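Local coordinates for uncharacterized protein (Thermoplasma acidophilum, PDB 3M4R), which is of unknown function but carries a zinc-binding class II aldolase/adducin-like N-terminal domain and, as a whole, is probably an oxidoreductase of the short-chain dehydrogenase family, at residues L84-I89 / H120-Y125; E116-A121 / P164-A169. All coordinates share one frame; numbering follows the deposited sequence.

Interaction 1. Residues L84-I89 / H120-Y125; sequences LAAAKI and HAFLPY
Where L84 faces A121 the two backbones come nearest, their CA atoms 6.7 Å apart, and from there the F122 ring carries most of the contact between L84-I89 and H120-Y125. L84 lies on helix 80-85, and the chain goes on turning through A86-K88, with A87 N bonded back to L84 O at 3.2 Å. On the other side helix 117-121 ends at A121, and F122 follows it directly. This is a worked example of an aromatic ring packed against backbone and methyl groups, with no hydrogen bond across. The F122 ring points its outer end, CE1 and CZ, at the opposite chain: CZ comes to 3.8 Å from A87 N, an oblique approach. CG lies anti to the carbonyl carbon (chi1 -70°), which sends the ring out from the helix end to that turn. Two methyls complete its seat, A87 CB 4.0 Å from F122 CE1 and A86 CB 4.2 Å from F122 CZ, while L84 CA lies at the ring's edge. L84 itself reaches farther along, placing CD2 3.7 Å from A121 O, a van der Waals contact of a methyl with a carbonyl oxygen. With an alanine here instead of F122, the A86 and A87 methyls would probably lose the ring they pack on and a gap would open beside them. Around this pair, the F122 ring also meets that of F118, with planes at about 40°, and touches A169 and M173 of helix 166-175. The same helix supplies K170, whose NZ is hydrogen-bonded to A87 O, whereas helix 94-103 packs Y100 against A86, and L123 rests on V128 of strand 127-131.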
ATOM      1  N   LEU A  84      14.307   5.311   0.943  1.00 21.86           N
ATOM      2  CA  LEU A  84      14.404   5.521   2.372  1.00 22.24           C
ATOM      3  C   LEU A  84      15.180   6.792   2.666  1.00 22.94           C
ATOM      4  O   LEU A  84      15.024   7.402   3.741  1.00 22.90           O
ATOM      5  CB  LEU A  84      15.103   4.329   3.061  1.00 23.42           C
ATOM      6  CG  LEU A  84      14.271   3.060   3.313  1.00 25.70           C
ATOM      7  CD1 LEU A  84      15.150   1.928   3.911  1.00 28.79           C
ATOM      8  CD2 LEU A  84      13.060   3.353   4.219  1.00 25.21           C
ATOM      9  N   ALA A  85      16.036   7.215   1.731  1.00 21.50           N
ATOM     10  CA  ALA A  85      16.811   8.437   1.958  1.00 21.55           C
ATOM     11  C   ALA A  85      15.911   9.640   1.910  1.00 20.75           C
ATOM     12  O   ALA A  85      16.251  10.657   2.443  1.00 20.98           O
ATOM     13  CB  ALA A  85      17.955   8.586   0.912  1.00 20.32           C
ATOM     14  N   ALA A  86      14.751   9.511   1.271  1.00 21.84           N
ATOM     15  CA  ALA A  86      13.768  10.610   1.165  1.00 22.08           C
ATOM     16  C   ALA A  86      13.145  10.974   2.505  1.00 23.17           C
ATOM     17  O   ALA A  86      12.604  12.079   2.661  1.00 21.99           O
ATOM     18  CB  ALA A  86      12.613  10.216   0.156  1.00 22.30           C
ATOM     19  N   ALA A  87      13.199  10.047   3.466  1.00 25.13           N
ATOM     20  CA  ALA A  87      12.605  10.268   4.795  1.00 26.44           C
ATOM     21  C   ALA A  87      13.218  11.457   5.496  1.00 28.30           C
ATOM     22  O   ALA A  87      12.568  12.074   6.326  1.00 28.88           O
ATOM     23  CB  ALA A  87      12.738   9.012   5.663  1.00 26.67           C
ATOM     24  N   LYS A  88      14.462  11.777   5.143  1.00 29.33           N
ATOM     25  CA  LYS A  88      15.186  12.976   5.621  1.00 30.82           C
ATOM     26  C   LYS A  88      14.592  14.251   5.097  1.00 30.45           C
ATOM     27  O   LYS A  88      14.826  15.297   5.657  1.00 30.75           O
ATOM     28  CB  LYS A  88      16.665  12.975   5.129  1.00 31.34           C
ATOM     29  CG  LYS A  88      17.671  12.204   5.997  1.00 35.54           C
ATOM     30  CD  LYS A  88      17.287  10.701   6.181  1.00 40.67           C
ATOM     31  CE  LYS A  88      17.698  10.165   7.582  1.00 42.31           C
ATOM     32  NZ  LYS A  88      16.612   9.278   8.139  1.00 43.18           N
ATOM     33  N   ILE A  89      13.886  14.192   3.978  1.00 30.73           N
ATOM     34  CA  ILE A  89      13.438  15.407   3.333  1.00 30.84           C
ATOM     35  C   ILE A  89      12.184  15.866   4.061  1.00 32.13           C
ATOM     36  O   ILE A  89      11.349  15.054   4.491  1.00 31.72           O
ATOM     37  CB  ILE A  89      13.209  15.203   1.835  1.00 30.73           C
ATOM     38  CG1 ILE A  89      14.559  14.967   1.148  1.00 32.30           C
ATOM     39  CG2 ILE A  89      12.492  16.381   1.215  1.00 28.82           C
ATOM     40  CD1 ILE A  89      14.461  14.525  -0.317  1.00 35.11           C
ATOM     41  N   HIS A 120       4.380   3.060   0.753  1.00 23.19           N
ATOM     42  CA  HIS A 120       4.898   1.696   0.721  1.00 23.14           C
ATOM     43  C   HIS A 120       6.339   1.607   1.241  1.00 22.55           C
ATOM     44  O   HIS A 120       6.722   0.696   2.052  1.00 22.78           O
ATOM     45  CB  HIS A 120       4.796   1.205  -0.709  1.00 23.16           C
ATOM     46  CG  HIS A 120       3.373   1.056  -1.168  1.00 22.75           C
ATOM     47  ND1 HIS A 120       2.709  -0.155  -1.101  1.00 19.79           N
ATOM     48  CD2 HIS A 120       2.486   1.951  -1.669  1.00 22.34           C
ATOM     49  CE1 HIS A 120       1.465   0.014  -1.539  1.00 21.56           C
ATOM     50  NE2 HIS A 120       1.300   1.279  -1.893  1.00 22.85           N
ATOM     51  N   ALA A 121       7.154   2.517   0.740  1.00 20.83           N
ATOM     52  CA  ALA A 121       8.602   2.499   1.054  1.00 20.81           C
ATOM     53  C   ALA A 121       8.831   2.716   2.527  1.00 20.31           C
ATOM     54  O   ALA A 121       9.721   2.109   3.106  1.00 20.79           O
ATOM     55  CB  ALA A 121       9.394   3.589   0.221  1.00 18.99           C
ATOM     56  N   PHE A 122       8.008   3.572   3.127  1.00 20.89           N
ATOM     57  CA  PHE A 122       8.192   4.022   4.496  1.00 21.46           C
ATOM     58  C   PHE A 122       7.539   3.112   5.559  1.00 22.66           C
ATOM     59  O   PHE A 122       7.665   3.404   6.725  1.00 23.28           O
ATOM     60  CB  PHE A 122       7.632   5.416   4.698  1.00 20.72           C
ATOM     61  CG  PHE A 122       8.407   6.521   4.020  1.00 21.92           C
ATOM     62  CD1 PHE A 122       9.688   6.338   3.536  1.00 23.32           C
ATOM     63  CD2 PHE A 122       7.844   7.775   3.924  1.00 21.76           C
ATOM     64  CE1 PHE A 122      10.362   7.395   2.951  1.00 23.02           C
ATOM     65  CE2 PHE A 122       8.502   8.834   3.354  1.00 23.37           C
ATOM     66  CZ  PHE A 122       9.760   8.647   2.857  1.00 23.71           C
ATOM     67  N   LEU A 123       6.912   2.023   5.162  1.00 22.95           N
ATOM     68  CA  LEU A 123       6.399   1.038   6.129  1.00 24.31           C
ATOM     69  C   LEU A 123       7.285  -0.199   6.072  1.00 26.26           C
ATOM     70  O   LEU A 123       7.491  -0.787   4.984  1.00 26.51           O
ATOM     71  CB  LEU A 123       4.965   0.682   5.780  1.00 24.20           C
ATOM     72  CG  LEU A 123       3.932   1.756   6.137  1.00 23.27           C
ATOM     73  CD1 LEU A 123       2.544   1.393   5.536  1.00 21.97           C
ATOM     74  CD2 LEU A 123       3.874   1.914   7.626  1.00 25.02           C
ATOM     75  N   PRO A 124       7.843  -0.607   7.235  1.00 27.25           N
ATOM     76  CA  PRO A 124       8.888  -1.607   7.212  1.00 27.93           C
ATOM     77  C   PRO A 124       8.340  -3.015   7.327  1.00 28.49           C
ATOM     78  O   PRO A 124       8.698  -3.755   8.293  1.00 29.90           O
ATOM     79  CB  PRO A 124       9.701  -1.264   8.477  1.00 28.85           C
ATOM     80  CG  PRO A 124       8.681  -0.795   9.425  1.00 27.56           C
ATOM     81  CD  PRO A 124       7.747   0.035   8.557  1.00 27.75           C
ATOM     82  N   TYR A 125       7.466  -3.356   6.398  1.00 26.67           N
ATOM     83  CA  TYR A 125       6.980  -4.695   6.209  1.00 25.82           C
ATOM     84  C   TYR A 125       7.190  -5.054   4.742  1.00 25.02           C
ATOM     85  O   TYR A 125       7.161  -4.187   3.836  1.00 23.32           O
ATOM     86  CB  TYR A 125       5.488  -4.786   6.560  1.00 26.93           C
ATOM     87  CG  TYR A 125       5.128  -5.268   7.978  1.00 28.13           C
ATOM     88  CD1 TYR A 125       5.355  -6.589   8.362  1.00 33.34           C
ATOM     89  CD2 TYR A 125       4.497  -4.418   8.896  1.00 31.63           C
ATOM     90  CE1 TYR A 125       5.031  -7.065   9.656  1.00 33.90           C
ATOM     91  CE2 TYR A 125       4.116  -4.873  10.188  1.00 32.78           C
ATOM     92  CZ  TYR A 125       4.401  -6.208  10.571  1.00 35.33           C
ATOM     93  OH  TYR A 125       4.058  -6.702  11.835  1.00 36.85           O
TER

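Interaction 2. Residues E116-A121 / P164-A169; sequences ETFLHA and PGFTLA. With ZN (zinc ion), chain B.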
ATOM      1  N   GLU A 116       1.735   7.102  -4.958  1.00 23.81           N
ATOM      2  CA  GLU A 116       1.712   6.779  -3.520  1.00 23.75           C
ATOM      3  C   GLU A 116       2.830   5.890  -3.069  1.00 23.16           C
ATOM      4  O   GLU A 116       2.746   5.301  -1.980  1.00 22.75           O
ATOM      5  CB  GLU A 116       0.348   6.119  -3.162  1.00 23.38           C
ATOM      6  CG  GLU A 116      -0.772   6.994  -3.681  1.00 24.15           C
ATOM      7  CD  GLU A 116      -2.088   6.831  -2.965  1.00 26.46           C
ATOM      8  OE1 GLU A 116      -2.925   6.041  -3.505  1.00 25.67           O
ATOM      9  OE2 GLU A 116      -2.301   7.519  -1.912  1.00 26.04           O
ATOM     10  N   THR A 117       3.912   5.824  -3.854  1.00 21.97           N
ATOM     11  CA  THR A 117       4.990   4.905  -3.573  1.00 21.10           C
ATOM     12  C   THR A 117       5.588   5.080  -2.206  1.00 21.46           C
ATOM     13  O   THR A 117       6.015   4.093  -1.581  1.00 21.09           O
ATOM     14  CB  THR A 117       6.113   4.985  -4.675  1.00 22.18           C
ATOM     15  OG1 THR A 117       5.586   4.470  -5.911  1.00 20.17           O
ATOM     16  CG2 THR A 117       7.316   4.185  -4.258  1.00 21.88           C
ATOM     17  N   PHE A 118       5.670   6.310  -1.733  1.00 21.01           N
ATOM     18  CA  PHE A 118       6.281   6.531  -0.419  1.00 22.28           C
ATOM     19  C   PHE A 118       5.471   5.962   0.747  1.00 22.74           C
ATOM     20  O   PHE A 118       6.060   5.625   1.768  1.00 21.52           O
ATOM     21  CB  PHE A 118       6.594   7.977  -0.173  1.00 22.31           C
ATOM     22  CG  PHE A 118       7.781   8.465  -0.978  1.00 21.42           C
ATOM     23  CD1 PHE A 118       9.045   8.021  -0.682  1.00 22.33           C
ATOM     24  CD2 PHE A 118       7.607   9.283  -2.065  1.00 19.89           C
ATOM     25  CE1 PHE A 118      10.141   8.444  -1.431  1.00 24.61           C
ATOM     26  CE2 PHE A 118       8.713   9.729  -2.814  1.00 24.36           C
ATOM     27  CZ  PHE A 118       9.980   9.295  -2.488  1.00 20.90           C
ATOM     28  N   LEU A 119       4.155   5.753   0.579  1.00 23.71           N
ATOM     29  CA  LEU A 119       3.391   5.032   1.646  1.00 24.03           C
ATOM     30  C   LEU A 119       3.966   3.641   1.861  1.00 24.31           C
ATOM     31  O   LEU A 119       4.028   3.096   3.004  1.00 24.40           O
ATOM     32  CB  LEU A 119       1.901   4.889   1.311  1.00 24.92           C
ATOM     33  CG  LEU A 119       1.067   6.146   1.070  1.00 27.01           C
ATOM     34  CD1 LEU A 119      -0.404   5.800   0.694  1.00 25.12           C
ATOM     35  CD2 LEU A 119       1.128   7.086   2.283  1.00 25.20           C
ATOM     36  N   HIS A 120       4.380   3.060   0.753  1.00 23.19           N
ATOM     37  CA  HIS A 120       4.898   1.696   0.721  1.00 23.14           C
ATOM     38  C   HIS A 120       6.339   1.607   1.241  1.00 22.55           C
ATOM     39  O   HIS A 120       6.722   0.696   2.052  1.00 22.78           O
ATOM     40  CB  HIS A 120       4.796   1.205  -0.709  1.00 23.16           C
ATOM     41  CG  HIS A 120       3.373   1.056  -1.168  1.00 22.75           C
ATOM     42  ND1 HIS A 120       2.709  -0.155  -1.101  1.00 19.79           N
ATOM     43  CD2 HIS A 120       2.486   1.951  -1.669  1.00 22.34           C
ATOM     44  CE1 HIS A 120       1.465   0.014  -1.539  1.00 21.56           C
ATOM     45  NE2 HIS A 120       1.300   1.279  -1.893  1.00 22.85           N
ATOM     46  N   ALA A 121       7.154   2.517   0.740  1.00 20.83           N
ATOM     47  CA  ALA A 121       8.602   2.499   1.054  1.00 20.81           C
ATOM     48  C   ALA A 121       8.831   2.716   2.527  1.00 20.31           C
ATOM     49  O   ALA A 121       9.721   2.109   3.106  1.00 20.79           O
ATOM     50  CB  ALA A 121       9.394   3.589   0.221  1.00 18.99           C
ATOM     51  N   PRO A 164      -3.315  13.356  -0.240  1.00 23.92           N
ATOM     52  CA  PRO A 164      -2.337  12.380  -0.724  1.00 24.86           C
ATOM     53  C   PRO A 164      -1.074  13.067  -1.181  1.00 24.90           C
ATOM     54  O   PRO A 164      -1.156  14.067  -1.860  1.00 26.24           O
ATOM     55  CB  PRO A 164      -3.068  11.696  -1.877  1.00 25.61           C
ATOM     56  CG  PRO A 164      -4.526  11.782  -1.455  1.00 26.26           C
ATOM     57  CD  PRO A 164      -4.619  13.174  -0.911  1.00 24.62           C
ATOM     58  N   GLY A 165       0.076  12.547  -0.748  1.00 23.86           N
ATOM     59  CA  GLY A 165       1.363  13.100  -1.108  1.00 23.85           C
ATOM     60  C   GLY A 165       2.422  12.790  -0.077  1.00 23.50           C
ATOM     61  O   GLY A 165       2.299  11.868   0.728  1.00 24.00           O
ATOM     62  N   PHE A 166       3.475  13.579  -0.102  1.00 24.24           N
ATOM     63  CA  PHE A 166       4.664  13.315   0.677  1.00 24.20           C
ATOM     64  C   PHE A 166       4.483  13.519   2.183  1.00 23.13           C
ATOM     65  O   PHE A 166       4.913  12.673   2.999  1.00 23.25           O
ATOM     66  CB  PHE A 166       5.845  14.137   0.118  1.00 24.81           C
ATOM     67  CG  PHE A 166       7.170  13.711   0.669  1.00 25.23           C
ATOM     68  CD1 PHE A 166       7.733  12.526   0.288  1.00 26.88           C
ATOM     69  CD2 PHE A 166       7.810  14.461   1.642  1.00 27.09           C
ATOM     70  CE1 PHE A 166       8.956  12.128   0.838  1.00 28.29           C
ATOM     71  CE2 PHE A 166       9.011  14.053   2.179  1.00 26.28           C
ATOM     72  CZ  PHE A 166       9.573  12.896   1.778  1.00 22.65           C
ATOM     73  N   THR A 167       3.812  14.579   2.585  1.00 23.28           N
ATOM     74  CA  THR A 167       3.479  14.743   4.019  1.00 21.84           C
ATOM     75  C   THR A 167       2.673  13.573   4.589  1.00 22.18           C
ATOM     76  O   THR A 167       2.951  13.110   5.714  1.00 22.00           O
ATOM     77  CB  THR A 167       2.829  16.095   4.302  1.00 23.56           C
ATOM     78  OG1 THR A 167       3.698  17.105   3.786  1.00 23.03           O
ATOM     79  CG2 THR A 167       2.680  16.341   5.829  1.00 19.31           C
ATOM     80  N   LEU A 168       1.734  13.039   3.803  1.00 21.23           N
ATOM     81  CA  LEU A 168       0.956  11.920   4.247  1.00 20.88           C
ATOM     82  C   LEU A 168       1.906  10.769   4.531  1.00 21.36           C
ATOM     83  O   LEU A 168       1.840  10.182   5.612  1.00 22.32           O
ATOM     84  CB  LEU A 168      -0.110  11.543   3.200  1.00 20.97           C
ATOM     85  CG  LEU A 168      -0.799  10.199   3.457  1.00 21.92           C
ATOM     86  CD1 LEU A 168      -1.549  10.284   4.805  1.00 21.07           C
ATOM     87  CD2 LEU A 168      -1.772   9.801   2.294  1.00 20.86           C
ATOM     88  N   ALA A 169       2.847  10.499   3.595  1.00 20.78           N
ATOM     89  CA  ALA A 169       3.753   9.389   3.747  1.00 21.03           C
ATOM     90  C   ALA A 169       4.624   9.525   4.969  1.00 20.87           C
ATOM     91  O   ALA A 169       4.845   8.538   5.658  1.00 21.19           O
ATOM     92  CB  ALA A 169       4.620   9.137   2.441  1.00 20.31           C
TER
HETATM   93 ZN    ZN B 220      -4.411   6.565  -1.870  1.00 37.37          ZN
HETATM   94  O   HOH W   1      -4.799   8.213  -2.975  1.00 21.59           O
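P164 opens the walk by placing its CB 4.2 Å from OE2 of E116, a long van der Waals approach of the proline ring to a carboxylate already committed to metal. G165 follows at the N-cap position of helix 166-175, in a backbone conformation that would press a side chain against the preceding carbonyl oxygen. F166 then turns its ring edge to F118: CD1 stands 4.0 Å from F118 CD2, and CE1 sits over the centre of one F118 face. The planes meet at 90° with centroids 5.3 Å apart, a textbook T-shaped stack. CG of F166, anti to the backbone N (chi1 -168°), carries the ring toward F118. L168 meets a different side chain, its CG 3.8 Å from L119 CD2. A169 closes the series where the helices come closest, its CB 3.5 Å from F118 CB; a small methyl suits the 4.9 Å separation of the A169 and L119 CA atoms. E116, just before helix 117-121, grips zinc with both carboxylate oxygens, OE1 and OE2 each 2.3 Å from the ion, and N40 ND2 hydrogen-bonds OE1. E116, H130, H132, H188 and a water make up the zinc site, consistent with the histidine-rich zinc sites of class II aldolases of the AraD-like group.

In the fold
Interaction 2 uses helix 117-121, and interaction 1 its last residues and the F122 that follows; they share H120 and A121, and their centres lie 9 Å apart. They merge into one aromatic and methyl-lined core: A86 CB is 3.4 Å from F118 CE1, A86 O is 3.3 Å from F166 CZ, and F122 CD2 is 3.5 Å from A169 O. The zinc marks the other end of this arrangement. E116 of interaction 2 binds it directly, whereas the F122 side chain of interaction 1 is about 14 Å from the ion. The principle illustrated is that a metal ligand can sit at the start of a helix whose following residues pack into the domain interior.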